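Side-chain contacts in blue-light-activated histidine kinase 2 (Erythrobacter litoralis HTCC2594, PDB 4R38), which senses blue light through a flavin-binding LOV domain, the part described here, and couples it to ATP-dependent phosphorylation of histidine, a photosensitive signal involved in increased bacterial virulence: residues R43-M48 with G122-M127; P71-R76 with V87-Y92; M107-L110 with K116-Y119. All coordinates share one frame; numbering follows the deposited sequence.

Contact 1 of 3, residues R43-M48 with G122-M127; sequences RAFEQM and GIQVDM. With RBF (riboflavin), chain E.
The ring of Phe45 meets the side-chain amide of Gln124 at its edge: OE1 lies in the ring plane, 3.9 Å from CD1, and the two flat groups are turned 76° against each other. In this LOV domain, a flavin-binding member of the PAS fold, the contact sets helix 43-49 against strand 119-128 beside the isoalloxazine. The amide is gripped at both ends. Its OE1 is hydrogen-bonded to Ser25 OG, while NE2 bonds to Thr27 OG1 and also reaches riboflavin, lying 3.4 Å from both O4 and N5 of the flavin in two weak, bent hydrogen bonds. Together these partners limit the rotation of the amide, and the nearby flavin acceptors O4 and N5 are consistent with NE2 as the end that faces them. A bend at chi2 (82°) turns the amide away from the line of CB and CG and brings it to the flavin edge, with Gln124 CG itself 3.3 Å from O4. Such a glutamine near N5 is a hallmark of LOV photosensors, where it is thought to respond when the flavin bonds to cysteine; here Cys61, which the Phe45 side chain touches, carries no such adduct. One helical turn on, Met48 packs at about a right angle to Gln124, its chain bent at chi3 (77°). Its CG also lies 4.0 Å from Asp126 OD2, whose charge is met by a salt bridge to Arg95, while Asp126 OD1 accepts from Gly128 N. The tightest touch between helix and strand is made by the thioether methyl, with Met48 CE 3.5 Å from Gln124 CB.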
# COMPACT_ATOMS: atom_id res chain seq x y z
N ARG A 43 7.23 3.96 10.77
CA ARG A 43 6.51 3.94 12.03
C ARG A 43 5.09 4.46 11.88
O ARG A 43 4.18 4.00 12.55
CB ARG A 43 7.27 4.79 13.06
CG ARG A 43 6.69 4.72 14.45
CD ARG A 43 7.49 5.57 15.43
NE ARG A 43 6.84 5.61 16.74
CZ ARG A 43 7.23 6.38 17.76
NH1 ARG A 43 8.27 7.19 17.63
NH2 ARG A 43 6.55 6.33 18.91
N ALA A 44 4.87 5.46 11.02
CA ALA A 44 3.51 5.97 10.80
C ALA A 44 2.58 4.89 10.22
O ALA A 44 1.38 4.87 10.52
CB ALA A 44 3.53 7.21 9.87
N PHE A 45 3.12 4.01 9.38
CA PHE A 45 2.34 2.89 8.86
C PHE A 45 1.96 1.96 9.98
O PHE A 45 0.82 1.54 10.05
CB PHE A 45 3.13 2.12 7.82
CG PHE A 45 2.41 0.93 7.26
CD1 PHE A 45 1.62 1.05 6.13
CD2 PHE A 45 2.51 -0.31 7.88
CE1 PHE A 45 0.96 -0.05 5.60
CE2 PHE A 45 1.87 -1.41 7.36
CZ PHE A 45 1.08 -1.28 6.22
N GLU A 46 2.92 1.63 10.83
CA GLU A 46 2.65 0.79 11.99
C GLU A 46 1.56 1.39 12.87
O GLU A 46 0.66 0.69 13.30
CB GLU A 46 3.91 0.60 12.84
CG GLU A 46 5.08 -0.10 12.16
CD GLU A 46 6.20 -0.38 13.15
OE1 GLU A 46 6.66 0.57 13.82
OE2 GLU A 46 6.61 -1.55 13.28
N GLN A 47 1.62 2.70 13.11
CA GLN A 47 0.66 3.33 14.01
C GLN A 47 -0.73 3.39 13.41
O GLN A 47 -1.72 3.20 14.13
CB GLN A 47 1.12 4.75 14.38
CG GLN A 47 2.37 4.79 15.24
CD GLN A 47 2.87 6.21 15.47
OE1 GLN A 47 2.35 7.17 14.90
NE2 GLN A 47 3.89 6.35 16.31
N MET A 48 -0.83 3.66 12.12
CA MET A 48 -2.12 3.68 11.43
C MET A 48 -2.77 2.29 11.34
O MET A 48 -3.97 2.14 11.56
CB MET A 48 -1.97 4.25 10.02
CG MET A 48 -3.28 4.24 9.21
SD MET A 48 -3.02 4.75 7.49
CE MET A 48 -2.29 3.24 6.84
N GLY A 122 4.31 4.17 -1.91
CA GLY A 122 2.95 4.60 -1.62
C GLY A 122 2.89 5.34 -0.29
O GLY A 122 3.64 5.03 0.64
N ILE A 123 2.02 6.34 -0.21
CA ILE A 123 1.66 6.90 1.08
C ILE A 123 0.20 6.61 1.34
O ILE A 123 -0.60 6.47 0.40
CB ILE A 123 1.92 8.41 1.20
CG1 ILE A 123 1.12 9.17 0.15
CG2 ILE A 123 3.41 8.67 1.08
CD1 ILE A 123 1.21 10.67 0.32
N GLN A 124 -0.13 6.46 2.63
CA GLN A 124 -1.46 6.17 3.08
C GLN A 124 -1.91 7.27 4.02
O GLN A 124 -1.19 7.62 4.96
CB GLN A 124 -1.49 4.88 3.87
CG GLN A 124 -1.15 3.68 3.06
CD GLN A 124 0.33 3.44 2.88
OE1 GLN A 124 1.17 3.97 3.60
NE2 GLN A 124 0.65 2.59 1.90
N VAL A 125 -3.10 7.77 3.76
CA VAL A 125 -3.73 8.77 4.61
C VAL A 125 -5.04 8.21 5.15
O VAL A 125 -5.94 7.86 4.38
CB VAL A 125 -4.03 10.06 3.83
CG1 VAL A 125 -4.67 11.10 4.76
CG2 VAL A 125 -2.78 10.60 3.19
N ASP A 126 -5.12 8.12 6.47
CA ASP A 126 -6.31 7.66 7.17
C ASP A 126 -7.43 8.70 7.08
O ASP A 126 -7.31 9.78 7.66
CB ASP A 126 -5.92 7.42 8.62
CG ASP A 126 -6.97 6.68 9.43
OD1 ASP A 126 -8.16 6.63 9.02
OD2 ASP A 126 -6.58 6.17 10.50
N MET A 127 -8.52 8.36 6.37
CA MET A 127 -9.65 9.27 6.21
C MET A 127 -10.78 8.92 7.19
O MET A 127 -11.86 9.51 7.13
CB MET A 127 -10.19 9.23 4.78
CG MET A 127 -9.19 9.60 3.71
SD MET A 127 -8.69 11.31 3.89
CE MET A 127 -7.41 11.51 2.63
N1 RBF E . -3.59 -1.71 -0.76
C2 RBF E . -4.33 -1.44 0.35
O2 RBF E . -5.42 -1.96 0.49
N3 RBF E . -3.85 -0.57 1.29
C4 RBF E . -2.61 -0.04 1.20
O4 RBF E . -2.18 0.75 2.08
C4A RBF E . -1.78 -0.35 0.09
N5 RBF E . -0.51 0.11 -0.04
C5A RBF E . 0.24 -0.24 -1.11
C6 RBF E . 1.56 0.24 -1.29
C7 RBF E . 2.34 -0.13 -2.38
C7M RBF E . 3.77 0.47 -2.46
C8 RBF E . 1.80 -0.97 -3.35
C8M RBF E . 2.54 -1.42 -4.61
C9 RBF E . 0.52 -1.43 -3.21
C9A RBF E . -0.31 -1.08 -2.10
N10 RBF E . -1.58 -1.60 -1.98
C10 RBF E . -2.35 -1.24 -0.88
C1' RBF E . -2.22 -2.42 -3.01
C2' RBF E . -2.11 -3.94 -2.87
O2' RBF E . -0.85 -4.23 -2.41
C3' RBF E . -2.35 -4.58 -4.24
O3' RBF E . -1.33 -4.20 -5.12
C4' RBF E . -3.68 -4.16 -4.84
O4' RBF E . -4.75 -4.53 -4.01
C5' RBF E . -3.88 -4.78 -6.21
O5' RBF E . -3.82 -6.19 -6.12

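Contact 2 of 3, residues P71-R76 with V87-Y92; sequences PGAVER and VEETIY. With RBF (riboflavin), chain E.
Arg76 and Glu89 are brought together by two folded chains: Arg76 turns back at chi3 (-64°), and Glu89 bends at chi2 (-69°) to raise its carboxylate from strand 87-94 toward helix 71-82. The guanidinium then forms a side-on salt bridge of two hydrogen bonds, Arg76 NE to Glu89 OE2 at 2.7 Å and Arg76 NH2 to Glu89 OE1 at 2.9 Å. Both oxygens lie close to the guanidinium plane, but the carboxylate is twisted 46° from it. OE2 is met from above the carboxylate plane, and OE1 on its syn side but well out of plane. One face of the guanidinium lies over the helix backbone, where Gly72 O and Ala73 CA sit near its rim. Ala73 CB fills in beside the bridge, 3.8 Å from Glu89 OE1. Further along, the contact turns apolar and enters the riboflavin pocket. Val74 CG2 rests 3.9 Å from Ile91 CD1; Val74 CG1 faces the ribityl chain, 3.7 Å from O4' of the flavin, and Ile91 CD1 approaches the pyrimidine oxygen O2. Here a side-on salt bridge joins helix 71-82 to strand 87-94 on the more exposed flank, while small aliphatic groups line the flavin side. With both oxygens engaged by one cation, the carboxylate of Glu89 is probably kept ionised.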
# COMPACT_ATOMS: atom_id res chain seq x y z
N PRO A 71 -13.99 -4.01 -5.47
CA PRO A 71 -13.12 -4.68 -6.46
C PRO A 71 -12.69 -3.78 -7.62
O PRO A 71 -11.58 -3.99 -8.17
CB PRO A 71 -13.98 -5.84 -6.97
CG PRO A 71 -15.39 -5.47 -6.65
CD PRO A 71 -15.32 -4.63 -5.39
N GLY A 72 -13.50 -2.81 -7.99
CA GLY A 72 -13.12 -1.84 -9.01
C GLY A 72 -11.87 -1.06 -8.64
O GLY A 72 -10.96 -0.88 -9.45
N ALA A 73 -11.83 -0.59 -7.39
CA ALA A 73 -10.69 0.15 -6.88
C ALA A 73 -9.46 -0.75 -6.82
O ALA A 73 -8.38 -0.34 -7.17
CB ALA A 73 -11.00 0.70 -5.50
N VAL A 74 -9.63 -2.00 -6.39
CA VAL A 74 -8.49 -2.91 -6.33
C VAL A 74 -7.93 -3.10 -7.73
O VAL A 74 -6.72 -3.06 -7.92
CB VAL A 74 -8.90 -4.29 -5.71
CG1 VAL A 74 -7.81 -5.33 -5.91
CG2 VAL A 74 -9.17 -4.11 -4.21
N GLU A 75 -8.80 -3.26 -8.73
CA GLU A 75 -8.31 -3.45 -10.10
C GLU A 75 -7.63 -2.19 -10.69
O GLU A 75 -6.68 -2.30 -11.46
CB GLU A 75 -9.42 -4.00 -11.02
CG GLU A 75 -9.06 -4.09 -12.50
CD GLU A 75 -7.69 -4.74 -12.80
OE1 GLU A 75 -7.16 -5.56 -11.99
OE2 GLU A 75 -7.14 -4.41 -13.87
N ARG A 76 -8.09 -1.00 -10.30
CA ARG A 76 -7.38 0.22 -10.72
C ARG A 76 -5.93 0.25 -10.19
O ARG A 76 -4.99 0.60 -10.91
CB ARG A 76 -8.19 1.44 -10.31
CG ARG A 76 -9.44 1.58 -11.19
CD ARG A 76 -10.14 2.92 -11.07
NE ARG A 76 -10.68 3.14 -9.73
CZ ARG A 76 -11.87 2.74 -9.31
NH1 ARG A 76 -12.69 2.05 -10.10
NH2 ARG A 76 -12.24 3.01 -8.07
N VAL A 87 -1.00 6.19 -9.32
CA VAL A 87 -2.42 6.04 -9.09
C VAL A 87 -2.81 6.55 -7.70
O VAL A 87 -2.02 6.52 -6.77
CB VAL A 87 -2.83 4.54 -9.21
CG1 VAL A 87 -2.20 3.72 -8.10
CG2 VAL A 87 -4.33 4.37 -9.23
N GLU A 88 -4.04 7.02 -7.60
CA GLU A 88 -4.61 7.49 -6.35
C GLU A 88 -6.01 6.88 -6.22
O GLU A 88 -6.79 6.93 -7.16
CB GLU A 88 -4.61 9.02 -6.41
CG GLU A 88 -5.22 9.74 -5.24
CD GLU A 88 -4.86 11.22 -5.25
OE1 GLU A 88 -4.52 11.76 -6.33
OE2 GLU A 88 -4.90 11.85 -4.18
N GLU A 89 -6.31 6.25 -5.08
CA GLU A 89 -7.59 5.60 -4.80
C GLU A 89 -7.89 5.68 -3.31
O GLU A 89 -6.99 5.55 -2.49
CB GLU A 89 -7.58 4.11 -5.18
CG GLU A 89 -7.50 3.79 -6.65
CD GLU A 89 -8.77 4.15 -7.40
OE1 GLU A 89 -9.87 4.10 -6.80
OE2 GLU A 89 -8.66 4.48 -8.61
N THR A 90 -9.17 5.85 -2.96
CA THR A 90 -9.61 5.69 -1.58
C THR A 90 -10.24 4.30 -1.41
O THR A 90 -11.23 3.99 -2.05
CB THR A 90 -10.60 6.78 -1.20
OG1 THR A 90 -9.98 8.06 -1.43
CG2 THR A 90 -11.01 6.67 0.26
N ILE A 91 -9.65 3.49 -0.54
CA ILE A 91 -9.98 2.06 -0.45
C ILE A 91 -10.28 1.69 1.01
O ILE A 91 -9.67 2.23 1.94
CB ILE A 91 -8.82 1.23 -1.03
CG1 ILE A 91 -9.23 -0.22 -1.26
CG2 ILE A 91 -7.56 1.36 -0.15
CD1 ILE A 91 -8.19 -1.04 -2.03
N TYR A 92 -11.24 0.81 1.23
CA TYR A 92 -11.58 0.38 2.58
C TYR A 92 -10.61 -0.68 3.08
O TYR A 92 -10.40 -1.71 2.45
CB TYR A 92 -13.01 -0.16 2.63
CG TYR A 92 -13.61 -0.14 4.03
CD1 TYR A 92 -14.15 1.03 4.55
CD2 TYR A 92 -13.63 -1.29 4.82
CE1 TYR A 92 -14.71 1.05 5.82
CE2 TYR A 92 -14.17 -1.27 6.10
CZ TYR A 92 -14.72 -0.10 6.59
OH TYR A 92 -15.27 -0.07 7.86
N1 RBF E . -3.59 -1.71 -0.76
C2 RBF E . -4.33 -1.44 0.35
O2 RBF E . -5.42 -1.96 0.49
N3 RBF E . -3.85 -0.57 1.29
C4 RBF E . -2.61 -0.04 1.20
O4 RBF E . -2.18 0.75 2.08
C4A RBF E . -1.78 -0.35 0.09
N5 RBF E . -0.51 0.11 -0.04
C5A RBF E . 0.24 -0.24 -1.11
C6 RBF E . 1.56 0.24 -1.29
C7 RBF E . 2.34 -0.13 -2.38
C7M RBF E . 3.77 0.47 -2.46
C8 RBF E . 1.80 -0.97 -3.35
C8M RBF E . 2.54 -1.42 -4.61
C9 RBF E . 0.52 -1.43 -3.21
C9A RBF E . -0.31 -1.08 -2.10
N10 RBF E . -1.58 -1.60 -1.98
C10 RBF E . -2.35 -1.24 -0.88
C1' RBF E . -2.22 -2.42 -3.01
C2' RBF E . -2.11 -3.94 -2.87
O2' RBF E . -0.85 -4.23 -2.41
C3' RBF E . -2.35 -4.58 -4.24
O3' RBF E . -1.33 -4.20 -5.12
C4' RBF E . -3.68 -4.16 -4.84
O4' RBF E . -4.75 -4.53 -4.01
C5' RBF E . -3.88 -4.78 -6.21
O5' RBF E . -3.82 -6.19 -6.12

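Contact 3 of 3, residues M107-L110 with K116-Y119; sequences MGPL and KCRY. With RBF (riboflavin), chain E.
The connection between strands 100-109 and 119-128, a long hairpin loop of the LOV domain's antiparallel sheet, is closed at its base by Leu110 and Tyr119. Leu110 N donates to Tyr119 O over 2.9 Å in a nearly straight bond (173°), although the donor stands well above the carbonyl plane and so does not use a lone pair direction. The same oxygen receives a CA-H...O contact from Pro109, 3.6 Å from its CA, so two neighbouring residues converge on one carbonyl. Outside the backbone, Leu110 CD2 lies 3.7 Å from Tyr119 CB and comes obliquely to the base of the ring; CG of the adjoining Arg118 lies over one face of that ring, toward its rim. The ring leads away from Leu110 because Tyr119 CG stands anti to the carbonyl carbon (chi1 -60°). Next to Leu110, Pro109 CB lies 4.4 Å from Cys117 SG in a loose apolar contact. That sulfur forms a disulfide with Cys84, which ties the loop to the chain just after helix 71-82; Cys117 itself adopts a left-handed backbone conformation. From the strand end Met107 points inward, its SD 3.4 Å from riboflavin C8 on the dimethylbenzene part of the flavin. Backbone pairing continues into the sheet through Gly108 and Val121, the antiparallel pattern of a beta-hairpin, here formed by the last two strands of a PAS fold.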
# COMPACT_ATOMS: atom_id res chain seq x y z
N MET A 107 0.15 6.13 -4.85
CA MET A 107 1.36 5.39 -5.08
C MET A 107 1.79 5.46 -6.53
O MET A 107 1.09 5.97 -7.39
CB MET A 107 1.17 3.93 -4.63
CG MET A 107 0.24 3.18 -5.52
SD MET A 107 0.09 1.43 -5.14
CE MET A 107 -0.87 0.83 -6.52
N GLY A 108 3.01 4.99 -6.76
CA GLY A 108 3.59 5.01 -8.08
C GLY A 108 5.04 4.56 -8.05
O GLY A 108 5.57 4.20 -7.00
N PRO A 109 5.67 4.57 -9.21
CA PRO A 109 7.07 4.17 -9.32
C PRO A 109 7.94 5.02 -8.41
O PRO A 109 7.78 6.25 -8.36
CB PRO A 109 7.41 4.47 -10.78
CG PRO A 109 6.11 4.44 -11.49
CD PRO A 109 5.11 4.99 -10.51
N LEU A 110 8.82 4.35 -7.67
CA LEU A 110 9.84 5.02 -6.87
C LEU A 110 10.81 5.80 -7.72
O LEU A 110 11.29 6.86 -7.32
CB LEU A 110 10.61 3.99 -6.04
CG LEU A 110 11.68 4.50 -5.07
CD1 LEU A 110 11.08 5.44 -4.04
CD2 LEU A 110 12.36 3.31 -4.40
N LYS A 116 13.02 -0.77 -15.92
CA LYS A 116 12.61 -2.05 -15.35
C LYS A 116 11.52 -1.90 -14.29
O LYS A 116 10.89 -2.89 -13.91
CB LYS A 116 13.83 -2.78 -14.75
CG LYS A 116 14.90 -3.16 -15.78
CD LYS A 116 14.34 -4.06 -16.88
CE LYS A 116 15.41 -4.54 -17.85
NZ LYS A 116 14.81 -5.32 -18.98
N CYS A 117 11.31 -0.67 -13.83
CA CYS A 117 10.28 -0.33 -12.83
C CYS A 117 10.13 -1.34 -11.68
O CYS A 117 9.10 -1.98 -11.52
CB CYS A 117 8.94 -0.12 -13.51
SG CYS A 117 7.63 0.42 -12.37
N ARG A 118 11.16 -1.43 -10.87
CA ARG A 118 11.24 -2.46 -9.85
C ARG A 118 10.52 -2.11 -8.56
O ARG A 118 9.99 -2.97 -7.90
CB ARG A 118 12.71 -2.73 -9.55
CG ARG A 118 12.94 -3.64 -8.39
CD ARG A 118 14.37 -4.14 -8.37
NE ARG A 118 14.37 -5.32 -7.53
CZ ARG A 118 14.63 -6.55 -7.93
NH1 ARG A 118 15.06 -6.81 -9.17
NH2 ARG A 118 14.54 -7.52 -7.04
N TYR A 119 10.55 -0.83 -8.19
CA TYR A 119 10.02 -0.43 -6.90
C TYR A 119 8.85 0.53 -7.03
O TYR A 119 8.83 1.41 -7.89
CB TYR A 119 11.12 0.27 -6.09
CG TYR A 119 12.34 -0.59 -5.82
CD1 TYR A 119 12.35 -1.53 -4.79
CD2 TYR A 119 13.47 -0.48 -6.61
CE1 TYR A 119 13.49 -2.30 -4.54
CE2 TYR A 119 14.59 -1.23 -6.37
CZ TYR A 119 14.59 -2.16 -5.35
OH TYR A 119 15.73 -2.92 -5.13
N1 RBF E . -3.59 -1.71 -0.76
C2 RBF E . -4.33 -1.44 0.35
O2 RBF E . -5.42 -1.96 0.49
N3 RBF E . -3.85 -0.57 1.29
C4 RBF E . -2.61 -0.04 1.20
O4 RBF E . -2.18 0.75 2.08
C4A RBF E . -1.78 -0.35 0.09
N5 RBF E . -0.51 0.11 -0.04
C5A RBF E . 0.24 -0.24 -1.11
C6 RBF E . 1.56 0.24 -1.29
C7 RBF E . 2.34 -0.13 -2.38
C7M RBF E . 3.77 0.47 -2.46
C8 RBF E . 1.80 -0.97 -3.35
C8M RBF E . 2.54 -1.42 -4.61
C9 RBF E . 0.52 -1.43 -3.21
C9A RBF E . -0.31 -1.08 -2.10
N10 RBF E . -1.58 -1.60 -1.98
C10 RBF E . -2.35 -1.24 -0.88
C1' RBF E . -2.22 -2.42 -3.01
C2' RBF E . -2.11 -3.94 -2.87
O2' RBF E . -0.85 -4.23 -2.41
C3' RBF E . -2.35 -4.58 -4.24
O3' RBF E . -1.33 -4.20 -5.12
C4' RBF E . -3.68 -4.16 -4.84
O4' RBF E . -4.75 -4.53 -4.01
C5' RBF E . -3.88 -4.78 -6.21
O5' RBF E . -3.82 -6.19 -6.12

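All three contacts reach the same antiparallel sheet and the same flavin, yet their chemistry follows their depth. Contact 1 is buried, and its interface combines apolar packing with polar groups satisfied elsewhere. Contact 2, partly buried, also sets a helix on a strand, but spends its outer half on a salt bridge. Contact 3 lies at the surface and relies on a backbone bond within a hairpin. Strand 119-128 serves contact 1, and contact 3 reaches its first residue. Contacts 1 and 3 pack through Gly122 CA and Met107 CB, 3.6 Å apart; contacts 2 and 3 join through a probable hydrogen bond from Val87 N to Met107 O, 2.9 Å long.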